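Local coordinates for histidinol-phosphate aminotransferase (Clostridium acetobutylicum, PDB 3FTB), which probably catalyses the transfer of amino groups with pyridoxal 5'-phosphate as cofactor, histidinol phosphate being a likely substrate, at residues Glu110-Ile113 against Asn114-His118; Tyr135-Ile138 against Ile139-Ile142; Leu160-Lys163 against Glu164-Ile167; Arg278-Glu281 against Glu282-Ile286. All coordinates share one frame; numbering follows the deposited sequence.

Contact 1. Residues Glu110-Ile113 against Asn114-His118; sequences EYEI and NAKKH
Glu112 and Lys116, one helical turn apart, reach out from the same flank of helix 110-117 and slant across one another, so that only their charged ends approach. Glu112 holds CG opposite its backbone N (chi1 179°) and runs out straight; Lys116 leaves with CG opposite its carbonyl carbon and bends at chi3 and chi4. The resulting salt bridge is long, 4.0 Å from Glu112 OE2 to Lys116 NZ, and is better seen as a loose attraction at the surface than as a firm clasp. Nearer the backbone, Lys116 CG lies 3.3 Å from Glu112 O, the carbonyl that also receives Lys116 N at 3.0 Å in a nearly straight bond of 171°. On another flank Asn114 and Glu110 lie close together, though the placing of their polar ends is doubtful. Asn114 N donates to Glu110 O at 3.1 Å. The helix is the crossover of a beta-alpha-beta unit, carrying the chain from strand 100-105 to strand 121-126, and its side chains are sorted accordingly. Ala115, small enough for a helix lying close on a sheet, sets its CB 3.6 Å from Tyr111 O and packs on Val122, while Tyr111 sends its hydroxyl to Asp183. Asn114 and Glu110 meet Ile91 of helix 87-95, as Tyr111 also does, and Glu110 packs on Asn243 of the second subunit. Ile113 O takes Lys117 N at 2.9 Å; the extended Lys117 chain then carries its ammonium to Glu92, whose other carboxylate oxygen binds His118, the residue at which the helical backbone ends.

Contact 2. Residues Tyr135-Ile138 against Ile139-Ile142; sequences YEDI and ISKI
The flat carboxylate of Asp137 is met at an angle by the end of Lys141: Lys141 NZ reaches Asp137 OD1 at 2.8 Å, on the syn side but 24° out of the carboxylate plane. Lys141 CE, meanwhile, rests 3.2 Å from Asp137 OD2, the oxygen that is hydrogen-bonded to Ser125. Both carboxylate oxygens are therefore engaged, which should restrain the group's rotation. The lysine chain stays extended until a bend at chi4 (30°) turns its ammonium onto OD1, making a salt bridge that is also a hydrogen bond. The Tyr135 ring points away from this turn, toward helix 163-176, and its hydroxyl is hydrogen-bonded to the backbone N of Asn162, just ahead of that helix.

Ser140 folds its short side chain back on the helix. With OG lying between its own backbone N and carbonyl carbon (chi1 64°), it donates to Asp137 O at 2.9 Å, well off the line of the C=O bond. Along the backbone, Ile139 N meets Tyr135 O at 3.0 Å, whereas Lys141 N turns to Ile138 O, three residues back. Ile138 and Ile139 supply the apolar side, packing on Val169 and Leu172 of helix 163-176; Ile138 also meets Ile104 and, like the Lys141 side chain, Leu102. The whole is a short amphipathic helix, with an i to i+4 acid-lysine pair, a serine whose hydroxyl donates to the carbonyl three residues back, and branched aliphatic residues turned to the neighbouring helix and strand.

Contact 3. Residues Leu160-Lys163 against Glu164-Ile167; sequences LINK and EKFI
A helix N-cap opens helix 163-176, where Asn162 turns its side-chain oxygen back over the first turn. Asn162 OD1 accepts from Lys165 N at 2.9 Å, and the N-H points at it almost straight (169°), although the donor stands above the plane of the amide. The torsion responsible is chi1 at -176°, which swings the amide away from Asn162's own N and over the start of the helix. Asparagine suits the place because its short side chain can imitate the backbone carbonyl that a preceding turn would have offered. Its main-chain oxygen is used as well: Phe166 N reaches Asn162 O at 3.0 Å.

The other end of the amide is engaged by solvent. Asn162 ND2 donates at 3.0 Å to a water, which in turn donates to Glu164 OE1, so the capping residue and an acid of the first turn are bridged. An acid so near a helix N-terminus would probably be favoured by the helix dipole. Lys165 lays its aliphatic part across the cap, CG standing 3.3 Å from Asn162 CG.

On the inner side, Ile161 sets its CG2 methyl over one face of the Phe166 ring, 3.4 Å from Phe166 CG. These two residues touch Ile150, and beyond it Ile182 and Ile180 respectively, in the parallel strands beneath. A polar cap outside and an apolar pair bracketing the N-cap inside, from the residue before it (Ile161) to the fourth of the helix (Phe166), is the pattern of a hydrophobic staple.

Contact 4. Residues Arg278-Glu281 against Glu282-Ile286; sequences RFIE and ELNKI
Phe279 and Leu283, one turn apart on helix 262-285, meet at an angle through their apolar ends. Leu283 CG lies 4.2 Å above the plane of the Phe279 ring, displaced toward the rim, and Leu283 CD1 touches Phe279 CE2 at 3.8 Å. A chi1 of -166° turns the Phe279 ring off the helix toward Val300, where Leu283 and Ile280 also pack. Both members of the pair are buried, Phe279 against strand 299-304 and Leu283 against that strand and 289-293, a setting that suits large apolar side chains; Leu283 reaches on to Leu354 of helix 344-359.

Backbone bonds hold the turn. Glu282 N meets Arg278 O at 2.9 Å, and Leu283 N meets Phe279 O at the same distance. Further on the pattern slackens: Asn284 N divides itself between Ile280 O and Glu281 O in two weak bonds. Lys285 N bonds Glu281 O weakly and also Glu282 O, three residues back, as the helix ends. Lys285 curls back at chi4 (57°), placing NZ 3.5 Å from Glu281 O in another weak bond, while its CG lies 3.4 Å from that same oxygen.

Charge plays a looser part. Glu282 CG sits over one face of the Arg278 guanidinium, 4.3 Å from NH1, but Glu282 OE2 remains 5.1 Å from Arg278 NH1. Arginine's stronger partner is Glu275, and Thr348 shares its NH2. Cohesion within this turn therefore rests on the buried phenylalanine-leucine pair and the two short backbone bonds, while the charged groups probably add little beyond weak or long-range attraction.

Contacts 1, 2, 3 and 4 follow one another along the chain without overlap. The first three belong to the region around the seven-stranded mixed sheet: helix 110-117 leads from strand 100-105 to strand 121-126, helix 135-141 precedes strand 147-151, and helix 163-176 precedes strand 179-183. Contacts 2 and 3, with centres about 13 Å apart, touch directly through Tyr135, whereas contact 1 stands about 21 Å from contact 2 between centres. Contact 4 has its centre about 28 to 35 Å from the centres of the others. Contacts 1 to 3 thus lie on helices joined to the larger sheet, while the side chains of contact 4 join helix 262-285 to the separate five-stranded one.

Contact 1. Residues Glu110-Ile113 against Asn114-His118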
# COMPACT_ATOMS: atom_id res chain seq x y z
N GLU A 110 16.74 -0.31 -7.53
CA GLU A 110 15.61 -1.20 -7.23
C GLU A 110 15.39 -2.38 -8.21
O GLU A 110 14.79 -3.39 -7.83
CB GLU A 110 14.30 -0.40 -7.06
CG GLU A 110 13.03 -1.25 -7.28
CD GLU A 110 11.74 -0.64 -6.70
OE1 GLU A 110 11.44 0.53 -7.00
OE2 GLU A 110 11.02 -1.36 -5.96
N TYR A 111 15.86 -2.28 -9.45
CA TYR A 111 15.67 -3.42 -10.35
C TYR A 111 16.35 -4.67 -9.76
O TYR A 111 15.70 -5.69 -9.59
CB TYR A 111 16.18 -3.14 -11.77
CG TYR A 111 15.66 -1.87 -12.42
CD1 TYR A 111 14.49 -1.26 -11.98
CD2 TYR A 111 16.34 -1.29 -13.48
CE1 TYR A 111 14.02 -0.10 -12.57
CE2 TYR A 111 15.88 -0.11 -14.07
CZ TYR A 111 14.71 0.47 -13.61
OH TYR A 111 14.24 1.63 -14.19
N GLU A 112 17.65 -4.56 -9.46
CA GLU A 112 18.44 -5.68 -8.93
C GLU A 112 18.15 -6.04 -7.47
O GLU A 112 18.23 -7.22 -7.08
CB GLU A 112 19.94 -5.38 -9.08
CG GLU A 112 20.83 -6.50 -8.54
CD GLU A 112 22.29 -6.11 -8.44
OE1 GLU A 112 22.61 -4.92 -8.69
OE2 GLU A 112 23.12 -6.99 -8.13
N ILE A 113 17.85 -5.03 -6.66
CA ILE A 113 17.45 -5.27 -5.28
C ILE A 113 16.30 -6.26 -5.28
O ILE A 113 16.36 -7.30 -4.62
CB ILE A 113 16.92 -3.98 -4.64
CG1 ILE A 113 18.03 -2.94 -4.53
CG2 ILE A 113 16.30 -4.28 -3.28
CD1 ILE A 113 17.52 -1.57 -4.11
N ASN A 114 15.24 -5.92 -6.01
CA ASN A 114 14.03 -6.74 -6.05
C ASN A 114 14.25 -8.11 -6.64
O ASN A 114 13.72 -9.10 -6.14
CB ASN A 114 12.91 -6.01 -6.78
CG ASN A 114 12.29 -4.92 -5.94
OD1 ASN A 114 12.09 -3.80 -6.39
ND2 ASN A 114 12.00 -5.24 -4.68
N ALA A 115 15.03 -8.17 -7.71
CA ALA A 115 15.43 -9.45 -8.29
C ALA A 115 15.97 -10.38 -7.22
O ALA A 115 15.43 -11.47 -7.01
CB ALA A 115 16.47 -9.24 -9.41
N LYS A 116 17.04 -9.96 -6.54
CA LYS A 116 17.59 -10.71 -5.42
C LYS A 116 16.50 -11.02 -4.38
O LYS A 116 16.43 -12.12 -3.85
CB LYS A 116 18.77 -9.97 -4.77
CG LYS A 116 19.95 -9.74 -5.73
CD LYS A 116 21.31 -9.64 -5.01
CE LYS A 116 21.50 -8.31 -4.30
NZ LYS A 116 22.92 -7.86 -4.28
N LYS A 117 15.64 -10.03 -4.11
CA LYS A 117 14.54 -10.19 -3.16
C LYS A 117 13.59 -11.34 -3.51
O LYS A 117 12.88 -11.86 -2.64
CB LYS A 117 13.75 -8.88 -3.04
CG LYS A 117 12.50 -9.00 -2.19
CD LYS A 117 11.89 -7.65 -1.84
CE LYS A 117 10.56 -7.82 -1.11
NZ LYS A 117 10.13 -6.58 -0.41
N HIS A 118 13.57 -11.73 -4.78
CA HIS A 118 12.65 -12.77 -5.23
C HIS A 118 13.35 -13.94 -5.92
O HIS A 118 12.72 -14.73 -6.60
CB HIS A 118 11.57 -12.17 -6.15
CG HIS A 118 10.58 -11.30 -5.43
ND1 HIS A 118 9.47 -11.80 -4.79
CD2 HIS A 118 10.55 -9.96 -5.24
CE1 HIS A 118 8.80 -10.81 -4.24
NE2 HIS A 118 9.43 -9.68 -4.49

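Contact 2. Residues Tyr135-Ile138 against Ile139-Ile142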
# COMPACT_ATOMS: atom_id res chain seq x y z
N TYR A 135 22.28 -2.10 -27.96
CA TYR A 135 21.10 -2.81 -28.46
C TYR A 135 21.48 -4.19 -28.96
O TYR A 135 20.76 -5.16 -28.73
CB TYR A 135 20.40 -2.03 -29.56
CG TYR A 135 19.89 -0.70 -29.09
CD1 TYR A 135 18.71 -0.61 -28.37
CD2 TYR A 135 20.60 0.47 -29.33
CE1 TYR A 135 18.23 0.61 -27.92
CE2 TYR A 135 20.13 1.69 -28.89
CZ TYR A 135 18.96 1.76 -28.17
OH TYR A 135 18.49 2.97 -27.72
N GLU A 136 22.61 -4.26 -29.65
CA GLU A 136 23.08 -5.51 -30.21
C GLU A 136 23.42 -6.53 -29.13
O GLU A 136 23.40 -7.74 -29.37
CB GLU A 136 24.31 -5.26 -31.09
CG GLU A 136 24.33 -6.12 -32.33
CD GLU A 136 23.19 -5.80 -33.26
OE1 GLU A 136 22.98 -4.61 -33.57
OE2 GLU A 136 22.48 -6.74 -33.67
N ASP A 137 23.75 -6.03 -27.94
CA ASP A 137 24.02 -6.90 -26.79
C ASP A 137 22.73 -7.41 -26.17
O ASP A 137 22.62 -8.59 -25.83
CB ASP A 137 24.85 -6.17 -25.73
CG ASP A 137 25.33 -7.10 -24.63
OD1 ASP A 137 25.93 -8.14 -24.95
OD2 ASP A 137 25.10 -6.78 -23.44
N ILE A 138 21.75 -6.52 -26.01
CA ILE A 138 20.44 -6.94 -25.55
C ILE A 138 19.93 -8.07 -26.44
O ILE A 138 19.46 -9.10 -25.95
CB ILE A 138 19.43 -5.77 -25.54
CG1 ILE A 138 19.85 -4.70 -24.54
CG2 ILE A 138 18.02 -6.28 -25.23
CD1 ILE A 138 18.97 -3.48 -24.54
N ILE A 139 20.05 -7.88 -27.76
CA ILE A 139 19.72 -8.91 -28.73
C ILE A 139 20.45 -10.22 -28.43
O ILE A 139 19.83 -11.27 -28.29
CB ILE A 139 20.10 -8.49 -30.16
CG1 ILE A 139 19.48 -7.14 -30.54
CG2 ILE A 139 19.70 -9.58 -31.14
CD1 ILE A 139 18.14 -7.24 -31.20
N SER A 140 21.77 -10.14 -28.32
CA SER A 140 22.61 -11.33 -28.19
C SER A 140 22.45 -12.03 -26.85
O SER A 140 23.10 -13.05 -26.60
CB SER A 140 24.08 -10.97 -28.41
OG SER A 140 24.53 -10.08 -27.40
N LYS A 141 21.58 -11.50 -25.99
CA LYS A 141 21.37 -12.06 -24.66
C LYS A 141 19.92 -12.48 -24.42
O LYS A 141 19.59 -13.08 -23.40
CB LYS A 141 21.73 -11.03 -23.58
CG LYS A 141 23.22 -10.83 -23.36
CD LYS A 141 23.45 -9.65 -22.43
CE LYS A 141 24.89 -9.63 -22.00
NZ LYS A 141 25.70 -10.20 -23.10
N ILE A 142 19.04 -12.16 -25.36
CA ILE A 142 17.61 -12.30 -25.11
C ILE A 142 17.09 -13.73 -25.08
O ILE A 142 15.98 -13.97 -24.61
CB ILE A 142 16.76 -11.43 -26.07
CG1 ILE A 142 15.59 -10.82 -25.29
CG2 ILE A 142 16.31 -12.24 -27.27
CD1 ILE A 142 14.70 -9.97 -26.14

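Contact 3. Residues Leu160-Lys163 against Glu164-Ile167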
# COMPACT_ATOMS: atom_id res chain seq x y z
N LEU A 160 16.91 8.01 -23.27
CA LEU A 160 15.68 7.46 -23.83
C LEU A 160 15.98 6.29 -24.75
O LEU A 160 16.96 6.32 -25.49
CB LEU A 160 14.95 8.53 -24.64
CG LEU A 160 14.17 9.61 -23.91
CD1 LEU A 160 13.89 10.78 -24.85
CD2 LEU A 160 12.87 9.05 -23.34
N ILE A 161 15.15 5.25 -24.72
CA ILE A 161 15.27 4.13 -25.64
C ILE A 161 14.94 4.52 -27.10
O ILE A 161 13.81 4.86 -27.42
CB ILE A 161 14.36 2.97 -25.23
CG1 ILE A 161 14.69 2.47 -23.82
CG2 ILE A 161 14.45 1.83 -26.25
CD1 ILE A 161 13.66 1.49 -23.26
N ASN A 162 15.95 4.46 -27.96
CA ASN A 162 15.80 4.65 -29.41
C ASN A 162 14.75 3.69 -29.96
O ASN A 162 14.97 2.48 -30.01
CB ASN A 162 17.17 4.43 -30.09
CG ASN A 162 17.15 4.69 -31.60
OD1 ASN A 162 16.32 4.16 -32.33
ND2 ASN A 162 18.10 5.49 -32.06
N LYS A 163 13.61 4.24 -30.38
CA LYS A 163 12.52 3.39 -30.83
C LYS A 163 12.94 2.56 -32.03
O LYS A 163 12.80 1.34 -32.02
CB LYS A 163 11.27 4.21 -31.15
CG LYS A 163 9.98 3.43 -30.99
CD LYS A 163 8.80 4.16 -31.61
CE LYS A 163 8.29 5.31 -30.76
NZ LYS A 163 7.25 6.09 -31.52
N GLU A 164 13.50 3.20 -33.05
CA GLU A 164 13.88 2.47 -34.26
C GLU A 164 14.80 1.25 -34.00
O GLU A 164 14.54 0.16 -34.50
CB GLU A 164 14.46 3.43 -35.32
CG GLU A 164 15.11 2.75 -36.52
CD GLU A 164 16.61 2.60 -36.36
OE1 GLU A 164 17.26 3.57 -35.91
OE2 GLU A 164 17.15 1.52 -36.70
N LYS A 165 15.84 1.43 -33.19
CA LYS A 165 16.79 0.35 -32.88
C LYS A 165 16.20 -0.74 -31.99
O LYS A 165 16.54 -1.92 -32.11
CB LYS A 165 18.04 0.90 -32.20
CG LYS A 165 18.68 2.09 -32.87
CD LYS A 165 20.14 2.23 -32.45
CE LYS A 165 20.90 3.17 -33.37
NZ LYS A 165 22.37 3.03 -33.19
N PHE A 166 15.33 -0.34 -31.06
CA PHE A 166 14.76 -1.25 -30.08
C PHE A 166 13.66 -2.11 -30.70
O PHE A 166 13.31 -3.17 -30.15
CB PHE A 166 14.22 -0.46 -28.89
CG PHE A 166 14.14 -1.25 -27.60
CD1 PHE A 166 15.29 -1.50 -26.84
CD2 PHE A 166 12.92 -1.70 -27.11
CE1 PHE A 166 15.22 -2.21 -25.64
CE2 PHE A 166 12.85 -2.41 -25.92
CZ PHE A 166 14.00 -2.66 -25.19
N ILE A 167 13.10 -1.67 -31.83
CA ILE A 167 12.03 -2.42 -32.47
C ILE A 167 12.49 -3.83 -32.83
O ILE A 167 11.71 -4.78 -32.83
CB ILE A 167 11.46 -1.71 -33.73
CG1 ILE A 167 10.93 -0.32 -33.37
CG2 ILE A 167 10.35 -2.55 -34.38
CD1 ILE A 167 10.08 -0.26 -32.09
O HOH W 1 17.67 5.84 -35.02

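Contact 4. Residues Arg278-Glu281 against Glu282-Ile286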
# COMPACT_ATOMS: atom_id res chain seq x y z
N ARG A 278 19.18 25.31 -20.27
CA ARG A 278 20.08 26.29 -19.67
C ARG A 278 21.00 25.63 -18.65
O ARG A 278 22.21 25.79 -18.69
CB ARG A 278 19.27 27.40 -18.98
CG ARG A 278 20.11 28.60 -18.54
CD ARG A 278 19.34 29.50 -17.59
NE ARG A 278 19.15 28.88 -16.28
CZ ARG A 278 19.77 29.26 -15.17
NH1 ARG A 278 20.62 30.27 -15.20
NH2 ARG A 278 19.53 28.63 -14.02
N PHE A 279 20.39 24.89 -17.72
CA PHE A 279 21.13 24.20 -16.68
C PHE A 279 22.37 23.50 -17.26
O PHE A 279 23.48 23.62 -16.72
CB PHE A 279 20.20 23.19 -15.97
CG PHE A 279 20.76 22.67 -14.67
CD1 PHE A 279 21.02 23.53 -13.61
CD2 PHE A 279 21.03 21.33 -14.51
CE1 PHE A 279 21.53 23.06 -12.43
CE2 PHE A 279 21.55 20.85 -13.33
CZ PHE A 279 21.80 21.72 -12.29
N ILE A 280 22.17 22.79 -18.36
CA ILE A 280 23.25 22.02 -18.98
C ILE A 280 24.33 22.91 -19.59
O ILE A 280 25.50 22.51 -19.69
CB ILE A 280 22.71 21.05 -20.04
CG1 ILE A 280 22.26 19.72 -19.41
CG2 ILE A 280 23.76 20.77 -21.10
CD1 ILE A 280 21.32 19.85 -18.21
N GLU A 281 23.96 24.12 -20.02
CA GLU A 281 24.95 25.03 -20.59
C GLU A 281 25.78 25.63 -19.48
O GLU A 281 27.00 25.76 -19.59
CB GLU A 281 24.29 26.13 -21.44
CG GLU A 281 23.86 25.63 -22.82
CD GLU A 281 22.82 26.53 -23.48
OE1 GLU A 281 22.13 27.26 -22.73
OE2 GLU A 281 22.70 26.50 -24.73
N GLU A 282 25.12 25.98 -18.38
CA GLU A 282 25.82 26.44 -17.19
C GLU A 282 26.75 25.37 -16.60
O GLU A 282 27.87 25.69 -16.19
CB GLU A 282 24.81 26.92 -16.15
CG GLU A 282 23.91 28.01 -16.67
CD GLU A 282 24.70 29.15 -17.27
OE1 GLU A 282 24.55 29.40 -18.48
OE2 GLU A 282 25.50 29.76 -16.53
N LEU A 283 26.31 24.12 -16.57
CA LEU A 283 27.14 23.03 -16.04
C LEU A 283 28.35 22.83 -16.93
O LEU A 283 29.43 22.45 -16.47
CB LEU A 283 26.36 21.70 -15.93
CG LEU A 283 25.50 21.37 -14.71
CD1 LEU A 283 24.95 19.97 -14.88
CD2 LEU A 283 26.26 21.47 -13.38
N ASN A 284 28.17 23.09 -18.23
CA ASN A 284 29.23 22.83 -19.20
C ASN A 284 30.39 23.80 -19.04
O ASN A 284 31.51 23.52 -19.46
CB ASN A 284 28.68 22.84 -20.63
CG ASN A 284 28.24 21.46 -21.11
OD1 ASN A 284 27.16 21.31 -21.66
ND2 ASN A 284 29.09 20.45 -20.91
N LYS A 285 30.11 24.94 -18.40
CA LYS A 285 31.11 25.97 -18.15
C LYS A 285 31.96 25.65 -16.91
O LYS A 285 33.09 26.13 -16.79
CB LYS A 285 30.43 27.33 -17.98
CG LYS A 285 29.65 27.82 -19.21
CD LYS A 285 28.72 28.98 -18.84
CE LYS A 285 28.25 29.74 -20.07
NZ LYS A 285 27.57 28.85 -21.06
N ILE A 286 31.41 24.85 -16.00
CA ILE A 286 32.09 24.55 -14.74
C ILE A 286 33.32 23.67 -14.97
O ILE A 286 33.25 22.68 -15.70
CB ILE A 286 31.11 23.92 -13.70
CG1 ILE A 286 29.81 24.71 -13.70
CG2 ILE A 286 31.74 23.87 -12.31
CD1 ILE A 286 29.13 24.76 -12.38